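Side-chain contacts in uncharacterized protein (Legionella longbeachae NSW150, PDB 4JZA), which probably removes the 3-phosphate from phosphatidylinositol 3-phosphate, acting as a phosphoinositide phosphatase on membrane lipids: residues A[595-600]-A[631-636]; A[557-562]-A[623-628]; A[149-154]-A[567-572]. All blocks are in the same frame, centred on the assembly; numbering follows the deposited sequence.

Interaction 1 of 3, residues A[595-600]-A[631-636]; sequences LVADLY and AAEIRK
The aromatic ring of Y600 offers one face to the CD1 methyl of I634, which sits 4.2 Å from the ring centroid and 27° off the ring normal. This CH-pi contact is part of a helix-helix crossing among the helices that follow strand 545-549 of the mixed sheet. Segments 595-600 and 631-636 of helices 587-602 and 628-637 cross at -55°, their axes approaching to 9.4 Å. H606 meets the same ring in a T-shaped arrangement, while the phenol OH is hydrogen-bonded to D647, so the tyrosine is held both by its ring and by its polar end. The second flat group, the guanidinium of R635, lies back over its own helix with one face above the backbone of A631 and A632; its nitrogens form salt bridges to E623 and E628.

The example illustrates a small residue placed where two helices cross. A597 and I634 form the nearest backbone pair, with CA atoms 5.7 Å apart, and the alanine methyl fits between two longer side chains of the partner helix. In I634, CG1 is anti to the carbonyl carbon (chi1 -67°), which brings that branch against A597 and carries CD1 on to Y600; the two side chains cross at about a right angle. A597, Y600 and I634 are buried and meet through apolar atoms, and L644 of helix 643-652 closes in on both Y600 and I634. At the border, E633 bends at chi2 and turns its carboxylate to R637, leaving its aliphatic part as the contact: CG of E633 rests 4.0 Å from CB of A597.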
loop_
_atom_site.group_PDB
_atom_site.type_symbol
_atom_site.label_atom_id
_atom_site.label_comp_id
_atom_site.label_asym_id
_atom_site.label_seq_id
_atom_site.Cartn_x
_atom_site.Cartn_y
_atom_site.Cartn_z
ATOM N N LEU A 595 -31.488 -12.608 0.222
ATOM C CA LEU A 595 -30.342 -13.176 0.899
ATOM C C LEU A 595 -29.078 -12.462 0.495
ATOM O O LEU A 595 -28.317 -12.073 1.373
ATOM C CB LEU A 595 -30.190 -14.669 0.606
ATOM C CG LEU A 595 -31.269 -15.516 1.287
ATOM C CD1 LEU A 595 -31.430 -16.851 0.563
ATOM C CD2 LEU A 595 -30.975 -15.698 2.771
ATOM N N VAL A 596 -28.859 -12.259 -0.805
ATOM C CA VAL A 596 -27.678 -11.518 -1.226
ATOM C C VAL A 596 -27.621 -10.142 -0.610
ATOM O O VAL A 596 -26.576 -9.727 -0.055
ATOM C CB VAL A 596 -27.585 -11.309 -2.728
ATOM C CG1 VAL A 596 -26.382 -10.439 -3.040
ATOM C CG2 VAL A 596 -27.373 -12.645 -3.401
ATOM N N ALA A 597 -28.716 -9.422 -0.728
ATOM C CA ALA A 597 -28.779 -8.072 -0.206
ATOM C C ALA A 597 -28.512 -8.104 1.302
ATOM O O ALA A 597 -27.748 -7.295 1.824
ATOM C CB ALA A 597 -30.132 -7.423 -0.529
ATOM N N ASP A 598 -29.085 -9.067 2.006
ATOM C CA ASP A 598 -28.844 -9.173 3.467
ATOM C C ASP A 598 -27.388 -9.353 3.819
ATOM O O ASP A 598 -26.899 -8.740 4.785
ATOM C CB ASP A 598 -29.604 -10.357 4.081
ATOM C CG ASP A 598 -31.050 -10.042 4.338
ATOM O OD1 ASP A 598 -31.428 -8.864 4.262
ATOM O OD2 ASP A 598 -31.808 -10.993 4.613
ATOM N N LEU A 599 -26.723 -10.229 3.060
ATOM C CA LEU A 599 -25.332 -10.539 3.320
ATOM C C LEU A 599 -24.470 -9.329 3.007
ATOM O O LEU A 599 -23.658 -8.936 3.821
ATOM C CB LEU A 599 -24.887 -11.769 2.542
ATOM C CG LEU A 599 -25.465 -13.110 3.069
ATOM C CD1 LEU A 599 -24.953 -14.240 2.221
ATOM C CD2 LEU A 599 -25.102 -13.432 4.497
ATOM N N TYR A 600 -24.706 -8.719 1.848
ATOM C CA TYR A 600 -23.974 -7.553 1.425
ATOM C C TYR A 600 -24.148 -6.479 2.468
ATOM O O TYR A 600 -23.183 -5.906 2.922
ATOM C CB TYR A 600 -24.425 -7.100 0.029
ATOM C CG TYR A 600 -23.622 -5.934 -0.507
ATOM C CD1 TYR A 600 -23.878 -4.641 -0.077
ATOM C CD2 TYR A 600 -22.602 -6.137 -1.433
ATOM C CE1 TYR A 600 -23.153 -3.584 -0.539
ATOM C CE2 TYR A 600 -21.841 -5.094 -1.888
ATOM C CZ TYR A 600 -22.127 -3.815 -1.437
ATOM O OH TYR A 600 -21.371 -2.757 -1.882
ATOM N N ALA A 631 -28.418 -4.914 -6.910
ATOM C CA ALA A 631 -27.964 -3.568 -6.696
ATOM C C ALA A 631 -29.165 -2.688 -6.374
ATOM O O ALA A 631 -29.145 -1.931 -5.410
ATOM C CB ALA A 631 -27.201 -3.051 -7.925
ATOM N N ALA A 632 -30.216 -2.814 -7.161
ATOM C CA ALA A 632 -31.431 -2.005 -6.950
ATOM C C ALA A 632 -32.117 -2.256 -5.611
ATOM O O ALA A 632 -32.582 -1.350 -4.966
ATOM C CB ALA A 632 -32.420 -2.234 -8.087
ATOM N N GLU A 633 -32.175 -3.496 -5.202
ATOM C CA GLU A 633 -32.732 -3.807 -3.908
ATOM C C GLU A 633 -31.915 -3.186 -2.773
ATOM O O GLU A 633 -32.480 -2.641 -1.824
ATOM C CB GLU A 633 -32.805 -5.335 -3.742
ATOM C CG GLU A 633 -33.336 -5.821 -2.388
ATOM C CD GLU A 633 -34.787 -5.442 -2.137
ATOM O OE1 GLU A 633 -35.433 -4.886 -3.047
ATOM O OE2 GLU A 633 -35.284 -5.719 -1.026
ATOM N N ILE A 634 -30.578 -3.261 -2.867
ATOM C CA ILE A 634 -29.721 -2.663 -1.837
ATOM C C ILE A 634 -29.936 -1.154 -1.795
ATOM O O ILE A 634 -30.105 -0.562 -0.701
ATOM C CB ILE A 634 -28.253 -2.926 -2.088
ATOM C CG1 ILE A 634 -27.972 -4.420 -1.930
ATOM C CG2 ILE A 634 -27.403 -2.134 -1.092
ATOM C CD1 ILE A 634 -26.721 -4.907 -2.643
ATOM N N ARG A 635 -29.913 -0.541 -2.988
ATOM C CA ARG A 635 -30.117 0.885 -3.129
ATOM C C ARG A 635 -31.403 1.339 -2.491
ATOM O O ARG A 635 -31.443 2.375 -1.841
ATOM C CB ARG A 635 -30.087 1.316 -4.598
ATOM C CG ARG A 635 -28.709 1.603 -5.236
ATOM C CD ARG A 635 -28.933 2.011 -6.684
ATOM N NE ARG A 635 -28.125 1.271 -7.638
ATOM C CZ ARG A 635 -28.606 0.553 -8.653
ATOM N NH1 ARG A 635 -29.897 0.435 -8.840
ATOM N NH2 ARG A 635 -27.780 -0.086 -9.486
ATOM N N LYS A 636 -32.460 0.572 -2.682
ATOM C CA LYS A 636 -33.765 0.988 -2.224
ATOM C C LYS A 636 -33.890 0.688 -0.742
ATOM O O LYS A 636 -34.378 1.499 0.023
ATOM C CB LYS A 636 -34.874 0.366 -3.096
ATOM C CG LYS A 636 -34.852 0.956 -4.531
ATOM C CD LYS A 636 -35.955 0.467 -5.472
ATOM C CE LYS A 636 -35.889 -1.037 -5.748
ATOM N NZ LYS A 636 -36.935 -1.460 -6.719
#

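Interaction 2 of 3, residues A[557-562]-A[623-628]; sequences KAIELI and EWYLPE
I559 pushes its CD1 methyl against the root of Y625, with CD1 3.7 Å from the tyrosine CB. From there the methyl approaches the ring obliquely, and the two side chains cross at about a right angle, the phenol oxygen pointing off from helix 556-574. The other branch of the isoleucine is also engaged, more loosely: CG2 of I559 lies 4.5 Å from CD2 of L626. Because CG2 is anti to the backbone N while CG1 is anti to the carbonyl carbon (chi1 -73°), the forked side chain serves two consecutive residues of the partner segment. I559 is also flanked by L529 of helix 524-542 and the loop residue I619.

The second shell shows what surrounds a helix end. W624 places its CD1 3.5 Å above the plane of the Y625 ring, offset toward the rim, and is itself held by Y468, whose ring stacks on the indole and whose carbonyl O accepts from NE1. L626 is the first residue to leave helical geometry, and P627 then takes the N-cap position of the next helix, so the leucine reaches I559 from the two-residue link between helices 622-625 and 628-637. Elsewhere on helix 556-574, one turn links K557 to E560 in a salt bridge, NZ meeting OE1 almost head-on at 2.6 Å, and T564 holds the other carboxylate oxygen.

The contact thus joins helix 556-574 to the short helix 622-625; helix 524-542 packs on I559, and helix 587-602 lies alongside, its V596 and L599 against I562.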
loop_
_atom_site.group_PDB
_atom_site.type_symbol
_atom_site.label_atom_id
_atom_site.label_comp_id
_atom_site.label_asym_id
_atom_site.label_seq_id
_atom_site.Cartn_x
_atom_site.Cartn_y
_atom_site.Cartn_z
ATOM N N LYS A 557 -13.600 -10.992 -5.036
ATOM C CA LYS A 557 -13.585 -12.162 -4.187
ATOM C C LYS A 557 -14.613 -12.064 -3.072
ATOM O O LYS A 557 -15.242 -13.045 -2.719
ATOM C CB LYS A 557 -12.195 -12.355 -3.597
ATOM C CG LYS A 557 -12.032 -13.636 -2.809
ATOM C CD LYS A 557 -12.300 -14.843 -3.677
ATOM C CE LYS A 557 -12.304 -16.106 -2.846
ATOM N NZ LYS A 557 -12.801 -17.258 -3.635
ATOM N N ALA A 558 -14.763 -10.880 -2.504
ATOM C CA ALA A 558 -15.760 -10.656 -1.475
ATOM C C ALA A 558 -17.152 -10.869 -2.035
ATOM O O ALA A 558 -18.018 -11.396 -1.370
ATOM C CB ALA A 558 -15.632 -9.262 -0.905
ATOM N N ILE A 559 -17.365 -10.420 -3.260
ATOM C CA ILE A 559 -18.641 -10.604 -3.929
ATOM C C ILE A 559 -18.967 -12.075 -4.185
ATOM O O ILE A 559 -20.107 -12.488 -4.040
ATOM C CB ILE A 559 -18.724 -9.744 -5.203
ATOM C CG1 ILE A 559 -18.897 -8.282 -4.821
ATOM C CG2 ILE A 559 -19.885 -10.155 -6.084
ATOM C CD1 ILE A 559 -18.442 -7.324 -5.888
ATOM N N GLU A 560 -17.969 -12.858 -4.570
ATOM C CA GLU A 560 -18.167 -14.278 -4.783
ATOM C C GLU A 560 -18.563 -14.968 -3.495
ATOM O O GLU A 560 -19.433 -15.822 -3.482
ATOM C CB GLU A 560 -16.893 -14.925 -5.310
ATOM C CG GLU A 560 -17.012 -16.428 -5.510
ATOM C CD GLU A 560 -16.491 -17.243 -4.339
ATOM O OE1 GLU A 560 -15.390 -16.957 -3.852
ATOM O OE2 GLU A 560 -17.175 -18.187 -3.911
ATOM N N LEU A 561 -17.905 -14.593 -2.409
ATOM C CA LEU A 561 -18.170 -15.183 -1.110
ATOM C C LEU A 561 -19.574 -14.906 -0.621
ATOM O O LEU A 561 -20.216 -15.768 -0.056
ATOM C CB LEU A 561 -17.163 -14.689 -0.082
ATOM C CG LEU A 561 -15.734 -15.157 -0.304
ATOM C CD1 LEU A 561 -14.850 -14.651 0.814
ATOM C CD2 LEU A 561 -15.671 -16.665 -0.391
ATOM N N ILE A 562 -20.039 -13.689 -0.833
ATOM C CA ILE A 562 -21.396 -13.325 -0.479
ATOM C C ILE A 562 -22.363 -14.156 -1.347
ATOM O O ILE A 562 -23.356 -14.737 -0.832
ATOM C CB ILE A 562 -21.587 -11.820 -0.737
ATOM C CG1 ILE A 562 -21.039 -11.003 0.442
ATOM C CG2 ILE A 562 -23.031 -11.461 -0.971
ATOM C CD1 ILE A 562 -20.715 -9.595 0.044
ATOM N N GLU A 623 -21.718 -1.768 -8.423
ATOM C CA GLU A 623 -22.711 -1.638 -9.491
ATOM C C GLU A 623 -22.190 -2.224 -10.811
ATOM O O GLU A 623 -22.974 -2.527 -11.705
ATOM C CB GLU A 623 -23.168 -0.179 -9.680
ATOM C CG GLU A 623 -24.211 0.276 -8.665
ATOM C CD GLU A 623 -24.438 1.791 -8.606
ATOM O OE1 GLU A 623 -23.531 2.554 -8.961
ATOM O OE2 GLU A 623 -25.518 2.239 -8.159
ATOM N N TRP A 624 -20.892 -2.441 -10.943
ATOM C CA TRP A 624 -20.438 -3.142 -12.127
ATOM C C TRP A 624 -20.571 -4.644 -11.984
ATOM O O TRP A 624 -20.955 -5.291 -12.928
ATOM C CB TRP A 624 -19.000 -2.811 -12.462
ATOM C CG TRP A 624 -18.500 -3.579 -13.597
ATOM C CD1 TRP A 624 -17.454 -4.422 -13.603
ATOM C CD2 TRP A 624 -19.028 -3.582 -14.921
ATOM N NE1 TRP A 624 -17.279 -4.964 -14.855
ATOM C CE2 TRP A 624 -18.232 -4.452 -15.681
ATOM C CE3 TRP A 624 -20.090 -2.914 -15.542
ATOM C CZ2 TRP A 624 -18.472 -4.698 -17.008
ATOM C CZ3 TRP A 624 -20.325 -3.149 -16.851
ATOM C CH2 TRP A 624 -19.533 -4.054 -17.580
ATOM N N TYR A 625 -20.234 -5.172 -10.804
ATOM C CA TYR A 625 -20.108 -6.631 -10.550
ATOM C C TYR A 625 -21.432 -7.300 -10.130
ATOM O O TYR A 625 -21.592 -8.559 -10.236
ATOM C CB TYR A 625 -19.033 -6.894 -9.473
ATOM C CG TYR A 625 -17.666 -6.503 -9.921
ATOM C CD1 TYR A 625 -17.093 -7.114 -11.025
ATOM C CD2 TYR A 625 -16.930 -5.488 -9.281
ATOM C CE1 TYR A 625 -15.846 -6.743 -11.493
ATOM C CE2 TYR A 625 -15.651 -5.124 -9.723
ATOM C CZ TYR A 625 -15.114 -5.758 -10.853
ATOM O OH TYR A 625 -13.858 -5.466 -11.382
ATOM N N LEU A 626 -22.359 -6.481 -9.613
ATOM C CA LEU A 626 -23.630 -6.990 -9.124
ATOM C C LEU A 626 -24.594 -6.900 -10.246
ATOM O O LEU A 626 -24.537 -5.987 -11.031
ATOM C CB LEU A 626 -24.161 -6.164 -7.952
ATOM C CG LEU A 626 -23.459 -6.261 -6.586
ATOM C CD1 LEU A 626 -24.014 -5.239 -5.601
ATOM C CD2 LEU A 626 -23.617 -7.656 -6.011
ATOM N N PRO A 627 -25.497 -7.840 -10.332
ATOM C CA PRO A 627 -26.665 -7.805 -11.205
ATOM C C PRO A 627 -27.624 -6.662 -10.861
ATOM O O PRO A 627 -27.722 -6.269 -9.707
ATOM C CB PRO A 627 -27.339 -9.139 -10.897
ATOM C CG PRO A 627 -26.219 -10.060 -10.495
ATOM C CD PRO A 627 -25.248 -9.184 -9.772
ATOM N N GLU A 628 -28.364 -6.159 -11.837
ATOM C CA GLU A 628 -29.191 -4.986 -11.603
ATOM C C GLU A 628 -30.187 -5.138 -10.448
ATOM O O GLU A 628 -30.350 -4.214 -9.659
ATOM C CB GLU A 628 -29.879 -4.493 -12.896
ATOM C CG GLU A 628 -29.178 -3.293 -13.527
ATOM C CD GLU A 628 -29.045 -2.143 -12.516
ATOM O OE1 GLU A 628 -30.130 -1.649 -12.077
ATOM O OE2 GLU A 628 -27.876 -1.774 -12.127
#

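Interaction 3 of 3, residues A[149-154]-A[567-572]; sequences LPMQLG and MILYKE
This is a partly buried apolar contact between a beta-hairpin loop and an alpha-helix, at the ends of two inner strands of the large mixed beta-sheet of this alpha-beta fold. Residues 149-154 carry the chain out of strand 144-150 into the turn that leads to its antiparallel neighbour 159-166, and helix 556-574 packs beside that turn. As a case of loop-on-helix packing it is simple: two side chains of the loop converge on one leucine. L153 comes in with CD1 at 3.7 Å from CD2 of L569, the leucines crossing obliquely. Selenomethionine M151, two residues earlier, brings its terminal methyl to the other branch, with CE 4.2 Å from CD1 of L569. The leucine is therefore met at both of its methyls, one by each loop residue.

CG of L569 stands anti to the carbonyl carbon (chi1 -66°), and the forked end reaches out from the helix to these partners. V160 of strand 159-166 touches L569, L153 and M151 alike, and L368 of strand 365-374 adds to the packing on L569, so the helix is seated on the sheet as well as on the loop. M151 further leans on L595 of helix 587-602, and backbone bonds to D158 keep it tied to the hairpin.

The side chain of E572 contributes its aliphatic base, crossing that of L153 at about a right angle. The chain then bends at chi2 and gives its OE2 to a salt bridge with R366, while its CB remains 4.2 Å from CD1 of L153.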
loop_
_atom_site.group_PDB
_atom_site.type_symbol
_atom_site.label_atom_id
_atom_site.label_comp_id
_atom_site.label_asym_id
_atom_site.label_seq_id
_atom_site.Cartn_x
_atom_site.Cartn_y
_atom_site.Cartn_z
ATOM N N LEU A 149 -25.875 -12.669 11.948
ATOM C CA LEU A 149 -27.123 -12.183 11.399
ATOM C C LEU A 149 -28.259 -13.103 11.813
ATOM O O LEU A 149 -28.138 -14.320 11.692
ATOM C CB LEU A 149 -27.025 -12.149 9.880
ATOM C CG LEU A 149 -27.882 -11.147 9.124
ATOM C CD1 LEU A 149 -27.797 -9.788 9.778
ATOM C CD2 LEU A 149 -27.415 -11.074 7.686
ATOM N N PRO A 150 -29.408 -12.473 12.323
ATOM C CA PRO A 150 -30.499 -13.414 12.624
ATOM C C PRO A 150 -31.288 -13.796 11.379
ATOM O O PRO A 150 -31.740 -12.935 10.645
ATOM C CB PRO A 150 -31.384 -12.622 13.569
ATOM C CG PRO A 150 -31.370 -11.277 12.980
ATOM C CD PRO A 150 -29.918 -11.067 12.717
HETATM N N MSE A 151 -31.426 -15.093 11.144
HETATM C CA MSE A 151 -32.227 -15.611 10.065
HETATM C C MSE A 151 -32.684 -16.965 10.472
HETATM O O MSE A 151 -31.910 -17.643 11.154
HETATM C CB MSE A 151 -31.284 -15.864 8.917
HETATM C CG MSE A 151 -31.089 -14.649 8.043
HETATM SE SE MSE A 151 -30.343 -15.370 6.387
HETATM C CE MSE A 151 -29.284 -13.804 5.872
ATOM N N GLN A 152 -33.855 -17.418 10.046
ATOM C CA GLN A 152 -34.254 -18.791 10.330
ATOM C C GLN A 152 -34.403 -19.567 9.041
ATOM O O GLN A 152 -35.201 -19.203 8.194
ATOM C CB GLN A 152 -35.584 -18.814 11.073
ATOM C CG GLN A 152 -35.678 -17.851 12.241
ATOM C CD GLN A 152 -36.898 -18.111 13.099
ATOM O OE1 GLN A 152 -37.795 -18.855 12.709
ATOM N NE2 GLN A 152 -36.933 -17.506 14.277
ATOM N N LEU A 153 -33.650 -20.645 8.890
ATOM C CA LEU A 153 -33.785 -21.472 7.701
ATOM C C LEU A 153 -34.243 -22.882 8.025
ATOM O O LEU A 153 -34.719 -23.614 7.164
ATOM C CB LEU A 153 -32.462 -21.513 6.946
ATOM C CG LEU A 153 -31.589 -20.272 7.101
ATOM C CD1 LEU A 153 -30.135 -20.644 6.898
ATOM C CD2 LEU A 153 -32.007 -19.191 6.121
ATOM N N GLY A 154 -34.086 -23.252 9.285
ATOM C CA GLY A 154 -34.377 -24.585 9.759
ATOM C C GLY A 154 -34.602 -24.478 11.246
ATOM O O GLY A 154 -34.347 -23.434 11.832
HETATM N N MSE A 567 -26.175 -18.744 -1.921
HETATM C CA MSE A 567 -26.688 -19.967 -2.541
HETATM C C MSE A 567 -26.821 -21.048 -1.483
HETATM O O MSE A 567 -27.817 -21.777 -1.433
HETATM C CB MSE A 567 -25.775 -20.400 -3.669
HETATM C CG MSE A 567 -25.962 -19.449 -4.844
HETATM SE SE MSE A 567 -24.888 -20.062 -6.372
HETATM C CE MSE A 567 -25.969 -21.660 -6.789
ATOM N N ILE A 568 -25.819 -21.156 -0.620
ATOM C CA ILE A 568 -25.840 -22.123 0.473
ATOM C C ILE A 568 -27.021 -21.794 1.407
ATOM O O ILE A 568 -27.761 -22.681 1.763
ATOM C CB ILE A 568 -24.463 -22.170 1.196
ATOM C CG1 ILE A 568 -23.420 -22.771 0.254
ATOM C CG2 ILE A 568 -24.489 -22.979 2.491
ATOM C CD1 ILE A 568 -22.008 -22.506 0.711
ATOM N N LEU A 569 -27.230 -20.533 1.772
ATOM C CA LEU A 569 -28.364 -20.202 2.618
ATOM C C LEU A 569 -29.707 -20.483 1.948
ATOM O O LEU A 569 -30.671 -20.893 2.610
ATOM C CB LEU A 569 -28.319 -18.737 3.054
ATOM C CG LEU A 569 -27.119 -18.476 3.959
ATOM C CD1 LEU A 569 -27.024 -17.007 4.276
ATOM C CD2 LEU A 569 -27.167 -19.297 5.249
ATOM N N TYR A 570 -29.775 -20.259 0.649
ATOM C CA TYR A 570 -30.985 -20.519 -0.131
ATOM C C TYR A 570 -31.318 -22.041 -0.117
ATOM O O TYR A 570 -32.426 -22.450 0.240
ATOM C CB TYR A 570 -30.793 -19.970 -1.569
ATOM C CG TYR A 570 -32.003 -20.046 -2.452
ATOM C CD1 TYR A 570 -32.405 -21.263 -3.017
ATOM C CD2 TYR A 570 -32.773 -18.912 -2.726
ATOM C CE1 TYR A 570 -33.531 -21.333 -3.803
ATOM C CE2 TYR A 570 -33.918 -19.000 -3.513
ATOM C CZ TYR A 570 -34.286 -20.210 -4.038
ATOM O OH TYR A 570 -35.382 -20.313 -4.833
ATOM N N LYS A 571 -30.354 -22.873 -0.478
ATOM C CA LYS A 571 -30.562 -24.307 -0.444
ATOM C C LYS A 571 -31.032 -24.760 0.933
ATOM O O LYS A 571 -31.902 -25.612 1.062
ATOM C CB LYS A 571 -29.255 -25.032 -0.777
ATOM C CG LYS A 571 -29.345 -26.553 -0.749
ATOM C CD LYS A 571 -29.235 -27.156 -2.141
ATOM C CE LYS A 571 -29.891 -28.530 -2.196
ATOM N NZ LYS A 571 -29.332 -29.355 -1.102
ATOM N N GLU A 572 -30.422 -24.199 1.958
ATOM C CA GLU A 572 -30.722 -24.544 3.329
ATOM C C GLU A 572 -32.158 -24.135 3.663
ATOM O O GLU A 572 -32.868 -24.865 4.340
ATOM C CB GLU A 572 -29.695 -23.880 4.273
ATOM C CG GLU A 572 -29.422 -24.579 5.597
ATOM C CD GLU A 572 -28.798 -25.954 5.454
ATOM O OE1 GLU A 572 -28.287 -26.308 4.362
ATOM O OE2 GLU A 572 -28.804 -26.681 6.469
#

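How the interactions relate
The three contacts form one continuous region on the same side of the chain's centre. Centres of interactions 1 and 2 lie 10 Å apart, those of 1 and 3 about 16 Å, and those of 2 and 3 about 19 Å. Helix 556-574 is used twice, its earlier part in interaction 2 and a later part in interaction 3; helix 587-602, next in the chain, carries interaction 1 and touches both others. The partner segments 623-628 and 631-636 also follow one another. In sequence, interaction 2 interleaves with both others, while interaction 3 closes before interaction 1 opens. Interactions 1 and 2 knit the late helices together, and interaction 3 ties them to an early hairpin of the mixed sheet.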